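Local coordinates for glucosamine--fructose-6-phosphate aminotransferase [isomerizing] (Francisella tularensis subsp. tularensis, PDB 3TBF), which catalyses the glutamine-dependent conversion of fructose 6-phosphate to glucosamine 6-phosphate, the deposited fragment being its C-terminal part, which probably carries out the isomerisation, at residues Leu306-Lys312 / Ile324-Ala330. Sequence-based numbering, arbitrary orientation. Where two conformers were deposited one is given.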
ATOM      1  N   LEU A 306     -15.540  13.111 -13.422  1.00 31.38           N
ATOM      2  CA  LEU A 306     -15.640  11.670 -13.363  1.00 30.02           C
ATOM      3  C   LEU A 306     -15.551  11.110 -14.775  1.00 29.56           C
ATOM      4  O   LEU A 306     -16.320  11.530 -15.668  1.00 29.83           O
ATOM      5  CB  LEU A 306     -16.979  11.213 -12.734  1.00 30.51           C
ATOM      6  CG  LEU A 306     -17.117  11.069 -11.204  1.00 31.33           C
ATOM      7  CD1 LEU A 306     -16.442  12.246 -10.499  1.00 30.60           C
ATOM      8  CD2 LEU A 306     -18.596  10.946 -10.730  1.00 28.39           C
ATOM      9  N   ILE A 307     -14.578  10.196 -14.945  1.00 27.12           N
ATOM     10  CA  ILE A 307     -14.345   9.426 -16.167  1.00 25.60           C
ATOM     11  C   ILE A 307     -14.423   7.977 -15.770  1.00 24.13           C
ATOM     12  O   ILE A 307     -13.534   7.466 -15.047  1.00 22.07           O
ATOM     13  CB  ILE A 307     -12.967   9.727 -16.718  1.00 25.26           C
ATOM     14  CG1 ILE A 307     -12.896  11.202 -17.123  1.00 26.18           C
ATOM     15  CG2 ILE A 307     -12.678   8.868 -17.863  1.00 23.45           C
ATOM     16  CD1 ILE A 307     -11.506  11.673 -17.347  1.00 25.42           C
ATOM     17  N   LEU A 308     -15.505   7.322 -16.192  1.00 23.52           N
ATOM     18  CA  LEU A 308     -15.847   6.033 -15.632  1.00 23.29           C
ATOM     19  C   LEU A 308     -15.873   4.951 -16.658  1.00 23.16           C
ATOM     20  O   LEU A 308     -16.476   5.106 -17.694  1.00 24.86           O
ATOM     21  CB  LEU A 308     -17.188   6.088 -14.947  1.00 23.95           C
ATOM     22  CG  LEU A 308     -17.429   7.216 -13.937  1.00 24.79           C
ATOM     23  CD1 LEU A 308     -18.864   7.142 -13.530  1.00 25.71           C
ATOM     24  CD2 LEU A 308     -16.492   7.158 -12.727  1.00 21.89           C
ATOM     25  N   PHE A 309     -15.214   3.845 -16.338  1.00 22.43           N
ATOM     26  CA  PHE A 309     -15.265   2.660 -17.098  1.00 21.41           C
ATOM     27  C   PHE A 309     -16.064   1.651 -16.327  1.00 21.43           C
ATOM     28  O   PHE A 309     -15.729   1.229 -15.232  1.00 22.32           O
ATOM     29  CB  PHE A 309     -13.866   2.147 -17.327  1.00 21.86           C
ATOM     30  CG  PHE A 309     -13.008   3.084 -18.104  1.00 21.90           C
ATOM     31  CD1 PHE A 309     -13.229   3.303 -19.443  1.00 22.18           C
ATOM     32  CD2 PHE A 309     -11.993   3.745 -17.501  1.00 23.16           C
ATOM     33  CE1 PHE A 309     -12.439   4.180 -20.169  1.00 21.75           C
ATOM     34  CE2 PHE A 309     -11.195   4.611 -18.231  1.00 24.20           C
ATOM     35  CZ  PHE A 309     -11.448   4.827 -19.577  1.00 21.31           C
ATOM     36  N   VAL A 310     -17.132   1.224 -16.933  1.00 22.56           N
ATOM     37  CA  VAL A 310     -18.259   0.664 -16.232  1.00 23.03           C
ATOM     38  C   VAL A 310     -18.662  -0.591 -16.961  1.00 22.38           C
ATOM     39  O   VAL A 310     -18.567  -0.635 -18.151  1.00 21.99           O
ATOM     40  CB  VAL A 310     -19.363   1.758 -16.288  1.00 24.98           C
ATOM     41  CG1 VAL A 310     -20.771   1.174 -16.486  1.00 27.05           C
ATOM     42  CG2 VAL A 310     -19.202   2.763 -15.141  1.00 20.38           C
ATOM     43  N   ASP A 311     -19.083  -1.623 -16.250  1.00 23.47           N
ATOM     44  CA  ASP A 311     -19.593  -2.840 -16.889  1.00 23.95           C
ATOM     45  C   ASP A 311     -21.003  -2.536 -17.373  1.00 26.04           C
ATOM     46  O   ASP A 311     -21.755  -1.837 -16.666  1.00 26.24           O
ATOM     47  CB  ASP A 311     -19.628  -4.023 -15.923  1.00 23.77           C
ATOM     48  CG  ASP A 311     -20.076  -5.324 -16.590  1.00 26.49           C
ATOM     49  OD1 ASP A 311     -21.282  -5.495 -16.911  1.00 32.50           O
ATOM     50  OD2 ASP A 311     -19.214  -6.197 -16.820  1.00 29.65           O
ATOM     51  N   LYS A 312     -21.356  -3.049 -18.552  1.00 26.63           N
ATOM     52  CA  LYS A 312     -22.655  -2.745 -19.196  1.00 29.62           C
ATOM     53  C   LYS A 312     -23.827  -3.058 -18.269  1.00 29.81           C
ATOM     54  O   LYS A 312     -24.776  -2.307 -18.232  1.00 29.91           O
ATOM     55  CB  LYS A 312     -22.844  -3.521 -20.507  1.00 30.41           C
ATOM     56  CG  LYS A 312     -21.804  -3.176 -21.645  1.00 34.69           C
ATOM     57  CD  LYS A 312     -22.060  -4.011 -22.914  1.00 39.26           C
ATOM     58  CE  LYS A 312     -21.905  -3.221 -24.243  1.00 42.38           C
ATOM     59  NZ  LYS A 312     -21.832  -4.185 -25.454  1.00 41.03           N
ATOM     60  N   ILE A 324     -18.115  11.434 -17.925  1.00 38.83           N
ATOM     61  CA  ILE A 324     -17.914  10.656 -19.157  1.00 37.28           C
ATOM     62  C   ILE A 324     -17.978   9.178 -18.821  1.00 34.84           C
ATOM     63  O   ILE A 324     -17.289   8.709 -17.938  1.00 34.85           O
ATOM     64  CB  ILE A 324     -16.546  10.923 -19.794  1.00 36.87           C
ATOM     65  CG1 ILE A 324     -16.361  12.409 -20.061  1.00 38.44           C
ATOM     66  CG2 ILE A 324     -16.425  10.186 -21.110  1.00 37.44           C
ATOM     67  CD1 ILE A 324     -14.986  12.735 -20.638  1.00 38.09           C
ATOM     68  N   VAL A 325     -18.792   8.433 -19.525  1.00 33.20           N
ATOM     69  CA  VAL A 325     -19.013   7.040 -19.170  1.00 31.82           C
ATOM     70  C   VAL A 325     -18.876   6.128 -20.371  1.00 31.41           C
ATOM     71  O   VAL A 325     -19.635   6.258 -21.320  1.00 32.20           O
ATOM     72  CB  VAL A 325     -20.390   6.855 -18.550  1.00 32.07           C
ATOM     73  CG1 VAL A 325     -20.554   5.441 -18.059  1.00 30.78           C
ATOM     74  CG2 VAL A 325     -20.581   7.866 -17.408  1.00 29.99           C
ATOM     75  N   LEU A 326     -17.883   5.244 -20.322  1.00 30.03           N
ATOM     76  CA  LEU A 326     -17.639   4.247 -21.347  1.00 30.04           C
ATOM     77  C   LEU A 326     -17.999   2.925 -20.714  1.00 29.62           C
ATOM     78  O   LEU A 326     -17.657   2.685 -19.561  1.00 30.18           O
ATOM     79  CB  LEU A 326     -16.173   4.275 -21.799  1.00 29.19           C
ATOM     80  CG  LEU A 326     -15.891   5.305 -22.908  1.00 32.31           C
ATOM     81  CD1 LEU A 326     -16.415   6.662 -22.494  1.00 38.80           C
ATOM     82  CD2 LEU A 326     -14.401   5.455 -23.332  1.00 30.20           C
ATOM     83  N   GLU A 327     -18.682   2.072 -21.457  1.00 29.25           N
ATOM     84  CA  GLU A 327     -19.208   0.847 -20.914  1.00 29.69           C
ATOM     85  C   GLU A 327     -18.641  -0.335 -21.652  1.00 28.61           C
ATOM     86  O   GLU A 327     -18.310  -0.250 -22.818  1.00 28.59           O
ATOM     87  CB  GLU A 327     -20.733   0.842 -20.976  1.00 30.87           C
ATOM     88  CG  GLU A 327     -21.304   0.602 -22.330  1.00 36.21           C
ATOM     89  CD  GLU A 327     -22.836   0.530 -22.329  1.00 42.04           C
ATOM     90  OE1 GLU A 327     -23.415  -0.278 -21.550  1.00 44.72           O
ATOM     91  OE2 GLU A 327     -23.445   1.287 -23.122  1.00 46.18           O
ATOM     92  N   LEU A 328     -18.548  -1.459 -20.975  1.00 27.67           N
ATOM     93  CA  LEU A 328     -18.016  -2.626 -21.597  1.00 26.64           C
ATOM     94  C   LEU A 328     -18.464  -3.858 -20.850  1.00 25.90           C
ATOM     95  O   LEU A 328     -18.819  -3.775 -19.702  1.00 26.43           O
ATOM     96  CB  LEU A 328     -16.475  -2.532 -21.613  1.00 27.34           C
ATOM     97  CG  LEU A 328     -15.640  -2.458 -20.319  1.00 26.46           C
ATOM     98  CD1 LEU A 328     -14.245  -2.974 -20.574  1.00 26.84           C
ATOM     99  CD2 LEU A 328     -15.562  -1.045 -19.866  1.00 28.91           C
ATOM    100  N   ASP A 329     -18.436  -5.009 -21.506  1.00 25.44           N
ATOM    101  CA  ASP A 329     -18.661  -6.279 -20.837  0.60 25.49           C
ATOM    102  C   ASP A 329     -17.345  -6.735 -20.266  1.00 24.25           C
ATOM    103  O   ASP A 329     -16.416  -6.949 -21.002  1.00 24.14           O
ATOM    104  CB  ASP A 329     -19.179  -7.322 -21.817  0.60 26.39           C
ATOM    105  CG  ASP A 329     -19.601  -8.625 -21.129  0.60 29.41           C
ATOM    106  OD1 ASP A 329     -19.366  -8.777 -19.882  0.60 29.82           O
ATOM    107  OD2 ASP A 329     -20.182  -9.483 -21.852  0.60 31.56           O
ATOM    108  N   ALA A 330     -17.279  -6.878 -18.943  1.00 23.90           N
ATOM    109  CA  ALA A 330     -16.043  -7.274 -18.235  1.00 22.02           C
ATOM    110  C   ALA A 330     -16.069  -8.675 -17.596  1.00 21.74           C
ATOM    111  O   ALA A 330     -15.016  -9.216 -17.207  1.00 21.56           O
ATOM    112  CB  ALA A 330     -15.694  -6.238 -17.181  1.00 21.23           C
TER
HETATM  113  O   HOH W   1     -25.853  -1.137 -20.585  1.00 31.80           O
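Phe309 and Leu326 face the same side of a parallel strand pair and lie alongside each other, both CG atoms anti to their own carbonyl carbons (chi1 -62° and -86°), a worked example of how side chains alternate between the two faces of a parallel sheet. The ring meets its neighbour obliquely, with CD1 3.9 Å from Leu326 CB and CE1 equally near CD2 of that leucine. Helix 335-355 touches Phe309 and helix 214-221 touches Leu326, and both side chains are buried. On the other face Val310 packs CG2 against Val325 CG1 at 4.2 Å.

Between the faces runs the parallel backbone ladder, from Ile324 N to Leu306 O (2.9 Å) through to Lys312 N and Leu328 O, where the donor stands above the carbonyl plane. The C-terminal end is tied by side chains as well. Asp311, its carboxylate swung away from the backbone N (chi1 -177°), receives Ala330 N on OD2 at 3.0 Å from above the carboxylate plane, while OD1 accepts the N-H of Ala313; two backbone amides thus hold the group. The Lys312 side chain runs roughly perpendicular to that of Glu327, its CG 3.3 Å from Glu327 OE1, and a water donates to both that oxygen and Lys312 O.

These contacts join strand 324-328, outermost within this chain, to strand 305-311 in the five-stranded parallel sheet, order 2-1-3-4-5, at the centre of the alpha-beta-alpha sandwich of a SIS (sugar isomerase) domain.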